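Local coordinates for protein UDP-glucose 6-dehydrogenase (Pyrobaculum islandicum, PDB 3VTF) that binds UDP-glucose and probably oxidises it to UDP-glucuronate, reducing two molecules of NAD+ in the process, at residues 31-36 with 175-179; 69-75 with 178-183; 103-107 with 119-124; 172-176 with 224-228. All blocks are in the same frame, centred on the assembly; numbering follows the deposited sequence.

Contact 1 of 4, residues 31-36 with 175-179; sequences YVGVVH and EFLRE. With UPG (uridine-5'-diphosphate-glucose), chain B.
The carbonyl oxygen of Leu177 is gripped by two hydroxyls: Tyr31 OH donates to Leu177 O at 3.0 Å, and the sugar hydroxyl O4' of UDP-glucose donates to Leu177 O at 2.8 Å. The phenol reaches this oxygen from above the carbonyl plane, 45° out of it, whereas the oxygen itself lies at the edge of the tyrosine ring and in its plane. Both ring faces have neighbours. Glu179 CG stands over the centre of one, a CH-pi contact with 3.6 Å from CG to the Tyr31 centroid and only 6° off the normal; Val32 CG2 lies over the opposite face, toward the rim. Tyr31 and Val32 open helix 31-43, which follows the first strand of the Rossmann-type NAD-binding domain, and Gly33 is probably the last glycine of a GxGxxG motif. Further along the helix, Leu177 CD1 and Val35 CG1 meet tip to tip at 3.6 Å. Leu177 CD1 also lies 3.5 Å from His36 CE1. The imidazole is held by His36 ND1 donating to Val32 O at 2.8 Å, an oxygen that also accepts the backbone N-H of His36. Glu175 folds back on its own loop: with CG between backbone N and carbonyl carbon (chi1 55°) and a further bend at chi2, OE1 accepts from Leu177 N at 3.1 Å, while its CG and CD lie against the Val32 methyls. Glu179 N donates to the diphosphate oxygen O1B at 2.9 Å, and the Glu179 carbonyl accepts from Lys344, which also binds the ligand.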
# COMPACT_ATOMS: atom_id res chain seq x y z
N TYR A 31 -5.70 -18.59 -19.18
CA TYR A 31 -6.16 -19.08 -17.91
C TYR A 31 -7.45 -18.37 -17.39
O TYR A 31 -8.28 -18.98 -16.70
CB TYR A 31 -5.02 -19.17 -16.88
CG TYR A 31 -4.87 -17.97 -16.10
CD1 TYR A 31 -5.51 -17.86 -14.87
CD2 TYR A 31 -4.10 -16.87 -16.57
CE1 TYR A 31 -5.41 -16.69 -14.11
CE2 TYR A 31 -3.96 -15.69 -15.83
CZ TYR A 31 -4.62 -15.60 -14.60
OH TYR A 31 -4.48 -14.43 -13.85
N VAL A 32 -7.58 -17.08 -17.66
CA VAL A 32 -8.85 -16.36 -17.27
C VAL A 32 -10.08 -16.95 -18.00
O VAL A 32 -11.04 -17.36 -17.38
CB VAL A 32 -8.76 -14.84 -17.52
CG1 VAL A 32 -10.11 -14.17 -17.22
CG2 VAL A 32 -7.75 -14.24 -16.55
N GLY A 33 -10.00 -17.02 -19.31
CA GLY A 33 -11.13 -17.50 -20.11
C GLY A 33 -11.48 -18.95 -19.75
O GLY A 33 -12.63 -19.26 -19.58
N VAL A 34 -10.48 -19.84 -19.66
CA VAL A 34 -10.81 -21.28 -19.45
C VAL A 34 -11.31 -21.52 -18.03
O VAL A 34 -12.25 -22.30 -17.85
CB VAL A 34 -9.61 -22.21 -19.80
CG1 VAL A 34 -8.55 -22.10 -18.70
CG2 VAL A 34 -10.14 -23.63 -19.96
N VAL A 35 -10.83 -20.73 -17.05
CA VAL A 35 -11.34 -20.87 -15.69
C VAL A 35 -12.77 -20.33 -15.60
O VAL A 35 -13.66 -20.87 -14.89
CB VAL A 35 -10.40 -20.22 -14.63
CG1 VAL A 35 -11.10 -20.05 -13.28
CG2 VAL A 35 -9.14 -21.06 -14.47
N HIS A 36 -13.03 -19.23 -16.32
CA HIS A 36 -14.46 -18.77 -16.30
C HIS A 36 -15.38 -19.72 -17.01
O HIS A 36 -16.52 -19.93 -16.59
CB HIS A 36 -14.56 -17.37 -16.90
CG HIS A 36 -14.11 -16.29 -15.90
ND1 HIS A 36 -12.80 -16.09 -15.59
CD2 HIS A 36 -14.85 -15.47 -15.09
CE1 HIS A 36 -12.74 -15.14 -14.61
NE2 HIS A 36 -13.99 -14.76 -14.33
N GLU A 175 -11.52 -9.06 -13.87
CA GLU A 175 -11.21 -10.35 -13.20
C GLU A 175 -10.01 -10.17 -12.31
O GLU A 175 -9.22 -9.24 -12.52
CB GLU A 175 -10.99 -11.43 -14.24
CG GLU A 175 -9.92 -11.04 -15.23
CD GLU A 175 -8.55 -11.30 -14.68
OE1 GLU A 175 -8.41 -12.20 -13.75
OE2 GLU A 175 -7.62 -10.64 -15.14
N PHE A 176 -9.97 -10.94 -11.23
CA PHE A 176 -8.99 -10.77 -10.20
C PHE A 176 -8.35 -12.09 -9.84
O PHE A 176 -7.67 -12.17 -8.79
CB PHE A 176 -9.68 -10.18 -8.96
CG PHE A 176 -10.27 -8.81 -9.20
CD1 PHE A 176 -9.44 -7.68 -9.38
CD2 PHE A 176 -11.65 -8.65 -9.29
CE1 PHE A 176 -9.98 -6.40 -9.61
CE2 PHE A 176 -12.20 -7.37 -9.50
CZ PHE A 176 -11.35 -6.26 -9.69
N LEU A 177 -8.48 -13.08 -10.74
CA LEU A 177 -7.96 -14.42 -10.55
C LEU A 177 -6.43 -14.35 -10.44
O LEU A 177 -5.79 -13.73 -11.27
CB LEU A 177 -8.30 -15.29 -11.81
CG LEU A 177 -9.84 -15.45 -12.08
CD1 LEU A 177 -9.99 -16.62 -13.02
CD2 LEU A 177 -10.67 -15.67 -10.79
N ARG A 178 -5.83 -15.09 -9.51
CA ARG A 178 -4.36 -15.30 -9.59
C ARG A 178 -4.03 -16.66 -10.17
O ARG A 178 -4.66 -17.71 -9.84
CB ARG A 178 -3.67 -15.15 -8.22
CG ARG A 178 -4.25 -14.04 -7.41
CD ARG A 178 -3.61 -14.00 -6.04
NE ARG A 178 -4.07 -15.06 -5.15
CZ ARG A 178 -5.23 -15.08 -4.52
NH1 ARG A 178 -6.12 -14.11 -4.67
NH2 ARG A 178 -5.51 -16.12 -3.73
N GLU A 179 -3.01 -16.66 -11.01
CA GLU A 179 -2.53 -17.93 -11.50
C GLU A 179 -2.07 -18.77 -10.32
O GLU A 179 -1.53 -18.22 -9.32
CB GLU A 179 -1.35 -17.72 -12.42
CG GLU A 179 -1.67 -17.84 -13.88
CD GLU A 179 -0.39 -17.90 -14.73
OE1 GLU A 179 0.30 -18.96 -14.80
OE2 GLU A 179 -0.14 -16.87 -15.34
N1 UPG B . 5.57 -11.24 -5.95
C2 UPG B . 6.64 -10.63 -5.22
N3 UPG B . 6.46 -10.36 -3.93
C4 UPG B . 5.23 -10.60 -3.33
C5 UPG B . 4.12 -11.18 -4.04
C6 UPG B . 4.34 -11.45 -5.40
O2 UPG B . 7.76 -10.37 -5.76
O4 UPG B . 5.09 -10.28 -2.10
C1C UPG B . 5.86 -11.47 -7.39
C2C UPG B . 5.58 -12.92 -7.74
O2C UPG B . 6.73 -13.75 -7.56
C3C UPG B . 5.19 -12.83 -9.23
C4C UPG B . 4.50 -11.47 -9.35
O4C UPG B . 4.83 -10.78 -8.12
O3C UPG B . 6.40 -12.71 -10.03
C5C UPG B . 2.96 -11.56 -9.46
O5C UPG B . 2.52 -12.55 -8.52
PA UPG B . 0.88 -12.91 -8.41
O1A UPG B . 0.07 -11.65 -7.96
O2A UPG B . 0.74 -14.29 -7.72
O3A UPG B . 0.64 -13.36 -9.94
PB UPG B . -0.61 -13.12 -10.98
O1B UPG B . -1.16 -14.48 -11.33
O2B UPG B . 0.24 -12.36 -12.04
O3B UPG B . -1.81 -12.34 -10.29
C1' UPG B . -1.97 -10.90 -10.48
C2' UPG B . -2.88 -10.41 -9.37
C3' UPG B . -4.31 -10.93 -9.65
C4' UPG B . -4.72 -10.44 -11.06
C5' UPG B . -3.76 -11.13 -12.11
C6' UPG B . -3.97 -10.74 -13.59
O2' UPG B . -2.27 -11.13 -8.23
O3' UPG B . -5.15 -10.40 -8.65
O4' UPG B . -6.05 -10.94 -11.30
O5' UPG B . -2.47 -10.56 -11.77
O6' UPG B . -4.49 -9.40 -13.67

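Contact 2 of 4, residues 69-75 with 178-183; sequences EPGLEEA and REGSAL. With UPG (uridine-5'-diphosphate-glucose), chain B.
Glu69 sends its carboxylate across to two backbone N-H groups of the 178-183 segment. Gly180 N donates to Glu69 OE1 at 2.9 Å, on the syn side and 18° out of the carboxylate plane; Ala182 N donates to Glu69 OE2, also at 2.9 Å, from well above that plane (45°). The bend at chi2 (59°) turns the carboxylate toward them. A water adds a second bridge, donating to Glu69 OE2 at 2.6 Å and to Pro70 O at 2.8 Å while accepting from Leu183 N at 3.1 Å. Van der Waals contacts flank this polar cluster: Leu183 CD1 packs on Ala75 CB at 3.9 Å and also lies 3.5 Å from Gly71 O, and Pro70 CG rests 3.4 Å from Gly180 O. Each segment makes a type II turn, Glu69 to Leu72 and Arg178 to Ser181, with a glycine of positive phi in its third position. A leucine in place of Glu69 would probably leave the N-H groups of Gly180 and Ala182 without their acceptor and the water with one partner fewer. Placed at the start of helix 182-187, the carboxylate is likely to be stabilised as an anion by the helix end, and it ties down the turn in which Glu179, whose N-H binds the diphosphate, holds the second position.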
# COMPACT_ATOMS: atom_id res chain seq x y z
N GLU A 69 -2.79 -25.48 -14.21
CA GLU A 69 -3.46 -24.70 -13.18
C GLU A 69 -4.03 -25.70 -12.18
O GLU A 69 -4.78 -26.60 -12.59
CB GLU A 69 -4.60 -23.88 -13.82
CG GLU A 69 -5.41 -23.00 -12.85
CD GLU A 69 -4.60 -21.96 -12.09
OE1 GLU A 69 -3.78 -21.19 -12.62
OE2 GLU A 69 -4.84 -21.80 -10.89
N PRO A 70 -3.67 -25.57 -10.90
CA PRO A 70 -4.02 -26.59 -9.89
C PRO A 70 -5.53 -26.88 -9.86
O PRO A 70 -6.35 -25.92 -9.71
CB PRO A 70 -3.58 -25.93 -8.57
CG PRO A 70 -2.38 -25.10 -8.97
CD PRO A 70 -2.71 -24.58 -10.37
N GLY A 71 -5.90 -28.16 -10.06
CA GLY A 71 -7.34 -28.54 -10.00
C GLY A 71 -8.11 -28.32 -11.32
O GLY A 71 -9.27 -28.69 -11.42
N LEU A 72 -7.47 -27.79 -12.37
CA LEU A 72 -8.17 -27.51 -13.59
C LEU A 72 -8.55 -28.75 -14.36
O LEU A 72 -9.61 -28.82 -14.96
CB LEU A 72 -7.36 -26.56 -14.49
CG LEU A 72 -7.94 -26.15 -15.84
CD1 LEU A 72 -9.37 -25.62 -15.64
CD2 LEU A 72 -7.00 -25.12 -16.51
N GLU A 73 -7.66 -29.75 -14.42
CA GLU A 73 -8.00 -30.89 -15.19
C GLU A 73 -9.24 -31.55 -14.65
O GLU A 73 -10.08 -31.99 -15.42
CB GLU A 73 -6.79 -31.88 -15.21
CG GLU A 73 -7.16 -33.20 -15.88
CD GLU A 73 -5.98 -34.18 -15.82
OE1 GLU A 73 -5.41 -34.39 -14.72
OE2 GLU A 73 -5.60 -34.69 -16.87
N GLU A 74 -9.36 -31.67 -13.31
CA GLU A 74 -10.57 -32.23 -12.70
C GLU A 74 -11.82 -31.33 -12.82
O GLU A 74 -12.91 -31.83 -13.04
CB GLU A 74 -10.33 -32.45 -11.21
CG GLU A 74 -11.53 -33.15 -10.55
CD GLU A 74 -11.39 -33.27 -9.04
OE1 GLU A 74 -10.39 -32.74 -8.48
OE2 GLU A 74 -12.30 -33.90 -8.43
N ALA A 75 -11.69 -30.00 -12.63
CA ALA A 75 -12.84 -29.12 -12.85
C ALA A 75 -13.34 -29.21 -14.30
O ALA A 75 -14.57 -29.31 -14.58
CB ALA A 75 -12.48 -27.65 -12.47
N ARG A 178 -5.83 -15.09 -9.51
CA ARG A 178 -4.36 -15.30 -9.59
C ARG A 178 -4.03 -16.66 -10.17
O ARG A 178 -4.66 -17.71 -9.84
CB ARG A 178 -3.67 -15.15 -8.22
CG ARG A 178 -4.25 -14.04 -7.41
CD ARG A 178 -3.61 -14.00 -6.04
NE ARG A 178 -4.07 -15.06 -5.15
CZ ARG A 178 -5.23 -15.08 -4.52
NH1 ARG A 178 -6.12 -14.11 -4.67
NH2 ARG A 178 -5.51 -16.12 -3.73
N GLU A 179 -3.01 -16.66 -11.01
CA GLU A 179 -2.53 -17.93 -11.50
C GLU A 179 -2.07 -18.77 -10.32
O GLU A 179 -1.53 -18.22 -9.32
CB GLU A 179 -1.35 -17.72 -12.42
CG GLU A 179 -1.67 -17.84 -13.88
CD GLU A 179 -0.39 -17.90 -14.73
OE1 GLU A 179 0.30 -18.96 -14.80
OE2 GLU A 179 -0.14 -16.87 -15.34
N GLY A 180 -2.30 -20.07 -10.40
CA GLY A 180 -1.96 -20.89 -9.24
C GLY A 180 -3.05 -21.07 -8.25
O GLY A 180 -3.13 -22.11 -7.61
N SER A 181 -3.96 -20.11 -8.14
CA SER A 181 -5.17 -20.35 -7.32
C SER A 181 -6.47 -19.86 -8.07
O SER A 181 -7.34 -19.33 -7.46
CB SER A 181 -5.01 -19.68 -5.98
OG SER A 181 -4.67 -18.30 -6.12
N ALA A 182 -6.52 -19.99 -9.39
CA ALA A 182 -7.55 -19.29 -10.15
C ALA A 182 -8.96 -19.88 -9.83
O ALA A 182 -9.95 -19.17 -9.76
CB ALA A 182 -7.23 -19.47 -11.61
N LEU A 183 -9.04 -21.20 -9.70
CA LEU A 183 -10.37 -21.84 -9.42
C LEU A 183 -10.88 -21.42 -8.08
O LEU A 183 -12.07 -21.03 -7.92
CB LEU A 183 -10.31 -23.38 -9.48
CG LEU A 183 -10.30 -23.91 -10.87
CD1 LEU A 183 -9.89 -25.36 -10.65
CD2 LEU A 183 -11.72 -23.80 -11.50
N1 UPG B . 5.57 -11.24 -5.95
C2 UPG B . 6.64 -10.63 -5.22
N3 UPG B . 6.46 -10.36 -3.93
C4 UPG B . 5.23 -10.60 -3.33
C5 UPG B . 4.12 -11.18 -4.04
C6 UPG B . 4.34 -11.45 -5.40
O2 UPG B . 7.76 -10.37 -5.76
O4 UPG B . 5.09 -10.28 -2.10
C1C UPG B . 5.86 -11.47 -7.39
C2C UPG B . 5.58 -12.92 -7.74
O2C UPG B . 6.73 -13.75 -7.56
C3C UPG B . 5.19 -12.83 -9.23
C4C UPG B . 4.50 -11.47 -9.35
O4C UPG B . 4.83 -10.78 -8.12
O3C UPG B . 6.40 -12.71 -10.03
C5C UPG B . 2.96 -11.56 -9.46
O5C UPG B . 2.52 -12.55 -8.52
PA UPG B . 0.88 -12.91 -8.41
O1A UPG B . 0.07 -11.65 -7.96
O2A UPG B . 0.74 -14.29 -7.72
O3A UPG B . 0.64 -13.36 -9.94
PB UPG B . -0.61 -13.12 -10.98
O1B UPG B . -1.16 -14.48 -11.33
O2B UPG B . 0.24 -12.36 -12.04
O3B UPG B . -1.81 -12.34 -10.29
C1' UPG B . -1.97 -10.90 -10.48
C2' UPG B . -2.88 -10.41 -9.37
C3' UPG B . -4.31 -10.93 -9.65
C4' UPG B . -4.72 -10.44 -11.06
C5' UPG B . -3.76 -11.13 -12.11
C6' UPG B . -3.97 -10.74 -13.59
O2' UPG B . -2.27 -11.13 -8.23
O3' UPG B . -5.15 -10.40 -8.65
O4' UPG B . -6.05 -10.94 -11.30
O5' UPG B . -2.47 -10.56 -11.77
O6' UPG B . -4.49 -9.40 -13.67
O HOH W 1 -6.66 -23.14 -9.57

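Contact 3 of 4, residues 103-107 with 119-124; sequences IAVGT and YVEAAA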
# COMPACT_ATOMS: atom_id res chain seq x y z
N ILE A 103 -15.55 -11.43 -22.98
CA ILE A 103 -14.35 -11.33 -23.79
C ILE A 103 -13.19 -11.43 -22.83
O ILE A 103 -13.03 -10.56 -21.91
CB ILE A 103 -14.31 -9.98 -24.55
CG1 ILE A 103 -15.49 -9.93 -25.56
CG2 ILE A 103 -12.92 -9.69 -25.18
CD1 ILE A 103 -15.62 -8.53 -26.19
N ALA A 104 -12.33 -12.42 -23.08
CA ALA A 104 -11.21 -12.68 -22.16
C ALA A 104 -9.92 -12.83 -22.92
O ALA A 104 -9.02 -13.53 -22.46
CB ALA A 104 -11.47 -13.95 -21.29
N VAL A 105 -9.78 -12.19 -24.10
CA VAL A 105 -8.54 -12.32 -24.88
C VAL A 105 -7.44 -11.44 -24.28
O VAL A 105 -7.69 -10.57 -23.39
CB VAL A 105 -8.80 -11.90 -26.34
CG1 VAL A 105 -9.85 -12.86 -26.87
CG2 VAL A 105 -9.42 -10.47 -26.39
N GLY A 106 -6.21 -11.66 -24.72
CA GLY A 106 -5.10 -10.90 -24.08
C GLY A 106 -5.05 -9.40 -24.39
O GLY A 106 -5.69 -8.88 -25.37
N THR A 107 -4.38 -8.64 -23.55
CA THR A 107 -4.11 -7.24 -23.83
C THR A 107 -2.58 -7.09 -23.55
O THR A 107 -2.16 -6.38 -22.56
CB THR A 107 -4.90 -6.20 -22.95
OG1 THR A 107 -4.93 -6.66 -21.58
CG2 THR A 107 -6.41 -6.09 -23.47
N TYR A 119 -6.62 -7.46 -30.04
CA TYR A 119 -7.30 -8.74 -29.75
C TYR A 119 -8.73 -8.51 -29.25
O TYR A 119 -9.67 -9.24 -29.65
CB TYR A 119 -6.50 -9.57 -28.67
CG TYR A 119 -5.03 -9.80 -29.08
CD1 TYR A 119 -4.68 -10.97 -29.73
CD2 TYR A 119 -4.04 -8.84 -28.86
CE1 TYR A 119 -3.37 -11.21 -30.15
CE2 TYR A 119 -2.75 -9.06 -29.30
CZ TYR A 119 -2.42 -10.24 -29.96
OH TYR A 119 -1.10 -10.48 -30.37
N VAL A 120 -8.88 -7.54 -28.32
CA VAL A 120 -10.22 -7.17 -27.82
C VAL A 120 -11.11 -6.62 -29.00
O VAL A 120 -12.29 -6.96 -29.09
CB VAL A 120 -10.06 -6.07 -26.73
CG1 VAL A 120 -11.42 -5.40 -26.33
CG2 VAL A 120 -9.35 -6.70 -25.46
N GLU A 121 -10.51 -5.79 -29.86
CA GLU A 121 -11.33 -5.21 -30.95
C GLU A 121 -11.85 -6.32 -31.88
O GLU A 121 -13.01 -6.32 -32.25
CB GLU A 121 -10.54 -4.15 -31.74
CG GLU A 121 -11.36 -3.71 -32.97
CD GLU A 121 -10.80 -2.52 -33.69
OE1 GLU A 121 -9.73 -2.06 -33.32
OE2 GLU A 121 -11.51 -2.01 -34.61
N ALA A 122 -11.00 -7.27 -32.24
CA ALA A 122 -11.43 -8.41 -33.11
C ALA A 122 -12.44 -9.25 -32.44
O ALA A 122 -13.40 -9.73 -33.07
CB ALA A 122 -10.23 -9.28 -33.59
N ALA A 123 -12.32 -9.44 -31.10
CA ALA A 123 -13.30 -10.28 -30.44
C ALA A 123 -14.64 -9.50 -30.42
O ALA A 123 -15.68 -10.11 -30.57
CB ALA A 123 -12.86 -10.53 -28.98
N ALA A 124 -14.59 -8.17 -30.23
CA ALA A 124 -15.84 -7.39 -30.11
C ALA A 124 -16.55 -7.46 -31.54
O ALA A 124 -17.77 -7.51 -31.63
CB ALA A 124 -15.55 -5.91 -29.81
O HOH W 2 -6.26 -6.66 -27.10
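This is an apolar contact between the end of a central strand and the helix that follows it: the loop leaving strand 100-103 of the Rossmann-type domain lies against the first turns of helix 118-134. Val105 sits in the middle. Its CG2, placed between the backbone N and the carbonyl carbon, settles on the helix backbone 3.5 Å from Tyr119 O, and Val105 CG2 is 3.9 Å from Val120 CG2. That same Val120 methyl is shared with Thr107, whose CG2 touches it, 3.6 Å from Val120 CG2. At the strand end, Ile103 CG2 touches Ala123 CB at 3.9 Å, and Ile103 CD1 passes 4.1 Å from Ala124 CA; the small alanines let the isoleucine come close to the helix. The polar link is indirect: one water donates to Gly106 O at 2.9 Å and accepts from Val120 N at 3.0 Å, thereby satisfying an N-H of the first helical turn. Gly106 O also lies 3.5 Å from Tyr119 CB. The hydroxyl of Thr107 points to other company, donating to Thr145 O, and the Thr107 carbonyl accepts from Lys287; all three residues are predicted to bind NAD+. In the sheet, strand 100-103 runs between 23-27 and 139-142, and helix 118-134 in turn packs against helix 151-160, with Val120 on Val155 and Ala124 on Ala158 and Val159.

Contact 4 of 4, residues 172-176 with 224-228; sequences SNPEF and AELVK. With UPG (uridine-5'-diphosphate-glucose), chain B.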
# COMPACT_ATOMS: atom_id res chain seq x y z
N SER A 172 -18.32 -3.83 -18.09
CA SER A 172 -16.94 -4.18 -17.71
C SER A 172 -17.14 -5.05 -16.42
O SER A 172 -17.91 -4.70 -15.54
CB SER A 172 -16.22 -2.87 -17.33
OG SER A 172 -15.03 -3.18 -16.61
N ASN A 173 -16.47 -6.19 -16.38
CA ASN A 173 -16.57 -7.10 -15.22
C ASN A 173 -15.14 -7.63 -15.05
O ASN A 173 -14.73 -8.70 -15.58
CB ASN A 173 -17.59 -8.24 -15.55
CG ASN A 173 -17.66 -9.30 -14.44
OD1 ASN A 173 -17.48 -9.02 -13.19
ND2 ASN A 173 -17.85 -10.52 -14.87
N PRO A 174 -14.30 -6.81 -14.39
CA PRO A 174 -12.91 -7.19 -14.39
C PRO A 174 -12.67 -8.48 -13.62
O PRO A 174 -13.56 -8.95 -12.84
CB PRO A 174 -12.21 -6.03 -13.64
CG PRO A 174 -13.30 -5.24 -12.99
CD PRO A 174 -14.53 -5.45 -13.85
N GLU A 175 -11.52 -9.06 -13.87
CA GLU A 175 -11.21 -10.35 -13.20
C GLU A 175 -10.01 -10.17 -12.31
O GLU A 175 -9.22 -9.24 -12.52
CB GLU A 175 -10.99 -11.43 -14.24
CG GLU A 175 -9.92 -11.04 -15.23
CD GLU A 175 -8.55 -11.30 -14.68
OE1 GLU A 175 -8.41 -12.20 -13.75
OE2 GLU A 175 -7.62 -10.64 -15.14
N PHE A 176 -9.97 -10.94 -11.23
CA PHE A 176 -8.99 -10.77 -10.20
C PHE A 176 -8.35 -12.09 -9.84
O PHE A 176 -7.67 -12.17 -8.79
CB PHE A 176 -9.68 -10.18 -8.96
CG PHE A 176 -10.27 -8.81 -9.20
CD1 PHE A 176 -9.44 -7.68 -9.38
CD2 PHE A 176 -11.65 -8.65 -9.29
CE1 PHE A 176 -9.98 -6.40 -9.61
CE2 PHE A 176 -12.20 -7.37 -9.50
CZ PHE A 176 -11.35 -6.26 -9.69
N ALA A 224 -15.26 0.53 -12.90
CA ALA A 224 -14.83 -0.88 -12.88
C ALA A 224 -13.49 -1.08 -13.63
O ALA A 224 -12.61 -1.82 -13.16
CB ALA A 224 -15.93 -1.71 -13.50
N GLU A 225 -13.29 -0.43 -14.82
CA GLU A 225 -12.03 -0.59 -15.52
C GLU A 225 -10.90 -0.01 -14.70
O GLU A 225 -9.79 -0.60 -14.66
CB GLU A 225 -12.11 0.15 -16.93
CG GLU A 225 -13.10 -0.66 -17.85
CD GLU A 225 -13.58 0.17 -19.09
OE1 GLU A 225 -13.82 1.40 -19.00
OE2 GLU A 225 -13.66 -0.43 -20.19
N LEU A 226 -11.13 1.15 -14.10
CA LEU A 226 -10.06 1.77 -13.26
C LEU A 226 -9.76 0.94 -11.97
O LEU A 226 -8.57 0.81 -11.52
CB LEU A 226 -10.47 3.17 -12.85
CG LEU A 226 -9.37 4.01 -12.12
CD1 LEU A 226 -8.15 4.01 -12.98
CD2 LEU A 226 -9.87 5.41 -11.94
N VAL A 227 -10.78 0.28 -11.42
CA VAL A 227 -10.54 -0.59 -10.24
C VAL A 227 -9.52 -1.63 -10.54
O VAL A 227 -8.66 -1.95 -9.72
CB VAL A 227 -11.87 -1.32 -9.78
CG1 VAL A 227 -11.57 -2.38 -8.75
CG2 VAL A 227 -12.85 -0.32 -9.17
N LYS A 228 -9.58 -2.22 -11.74
CA LYS A 228 -8.65 -3.26 -12.07
C LYS A 228 -7.20 -2.75 -12.11
O LYS A 228 -6.22 -3.46 -11.60
CB LYS A 228 -9.00 -3.84 -13.43
CG LYS A 228 -8.08 -4.94 -13.95
CD LYS A 228 -7.80 -6.00 -12.88
CE LYS A 228 -6.96 -7.12 -13.48
NZ LYS A 228 -6.45 -7.97 -12.37
N1 UPG B . 5.57 -11.24 -5.95
C2 UPG B . 6.64 -10.63 -5.22
N3 UPG B . 6.46 -10.36 -3.93
C4 UPG B . 5.23 -10.60 -3.33
C5 UPG B . 4.12 -11.18 -4.04
C6 UPG B . 4.34 -11.45 -5.40
O2 UPG B . 7.76 -10.37 -5.76
O4 UPG B . 5.09 -10.28 -2.10
C1C UPG B . 5.86 -11.47 -7.39
C2C UPG B . 5.58 -12.92 -7.74
O2C UPG B . 6.73 -13.75 -7.56
C3C UPG B . 5.19 -12.83 -9.23
C4C UPG B . 4.50 -11.47 -9.35
O4C UPG B . 4.83 -10.78 -8.12
O3C UPG B . 6.40 -12.71 -10.03
C5C UPG B . 2.96 -11.56 -9.46
O5C UPG B . 2.52 -12.55 -8.52
PA UPG B . 0.88 -12.91 -8.41
O1A UPG B . 0.07 -11.65 -7.96
O2A UPG B . 0.74 -14.29 -7.72
O3A UPG B . 0.64 -13.36 -9.94
PB UPG B . -0.61 -13.12 -10.98
O1B UPG B . -1.16 -14.48 -11.33
O2B UPG B . 0.24 -12.36 -12.04
O3B UPG B . -1.81 -12.34 -10.29
C1' UPG B . -1.97 -10.90 -10.48
C2' UPG B . -2.88 -10.41 -9.37
C3' UPG B . -4.31 -10.93 -9.65
C4' UPG B . -4.72 -10.44 -11.06
C5' UPG B . -3.76 -11.13 -12.11
C6' UPG B . -3.97 -10.74 -13.59
O2' UPG B . -2.27 -11.13 -8.23
O3' UPG B . -5.15 -10.40 -8.65
O4' UPG B . -6.05 -10.94 -11.30
O5' UPG B . -2.47 -10.56 -11.77
O6' UPG B . -4.49 -9.40 -13.67
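The Phe176 ring meets helix 221-251 obliquely through its CE1 and CZ atoms: Phe176 CZ lies 4.0 Å from Val227 CG1, with the two side chains nearly at right angles, and Phe176 CE1 lies 4.0 Å from Lys228 CD, where ring and lysine chain run past each other in opposite senses. Arg191 makes a cation-pi contact with the same ring. The pyrrolidine of Pro174 spans one helical turn, its CG 3.5 Å from Ala224 O and its CB 3.9 Å from Lys228 CB, while Ser172 leans on Ala224 and Glu225. Lys228 starts with CG anti to the backbone N (chi1 178°), bends at chi2 and then runs extended to the pocket. There Lys228 NZ donates to Glu175 O at 3.1 Å, within the carbonyl plane, and to the glucose hydroxyl O6' of UDP-glucose at 2.8 Å; a third bond goes to Asn232 OD1. Glu175 OE2, 4.0 Å from Lys228 NZ, is beyond salt-bridge range. A methionine in place of Lys228 would probably strip Glu175 O, Asn232 OD1 and O6' of a shared donor and leave the sugar hydroxymethyl freer to turn. Three oxygens thus fix the amine beside the C6 hydroxymethyl, the group that this family oxidises, so that Lys228, from the central domain, ties the loop of the NAD-binding domain to the substrate.

In the fold
Contacts 1, 2 and 4 follow one continuous run of chain, 172-183, from the end of strand 169-172 to the start of helix 182-187. Helix 31-43 meets it in contact 1, the 69-75 turn in contact 2, and helix 221-251 of the central domain range in contact 4; each of the three touches UDP-glucose. Contacts 1 and 2 share Arg178 and Glu179, with centres 9 Å apart, whereas contacts 2 and 4 lie 21 Å apart at its two ends. Contact 3, nested within the sequence loops closed by contacts 1 and 2, touches contact 1 through Gly33 and Ala104, placing the loop of Thr107, predicted to bind NAD+, and the substrate loop at the ends of strands 100-103 and 169-172 of one Rossmann-type sheet.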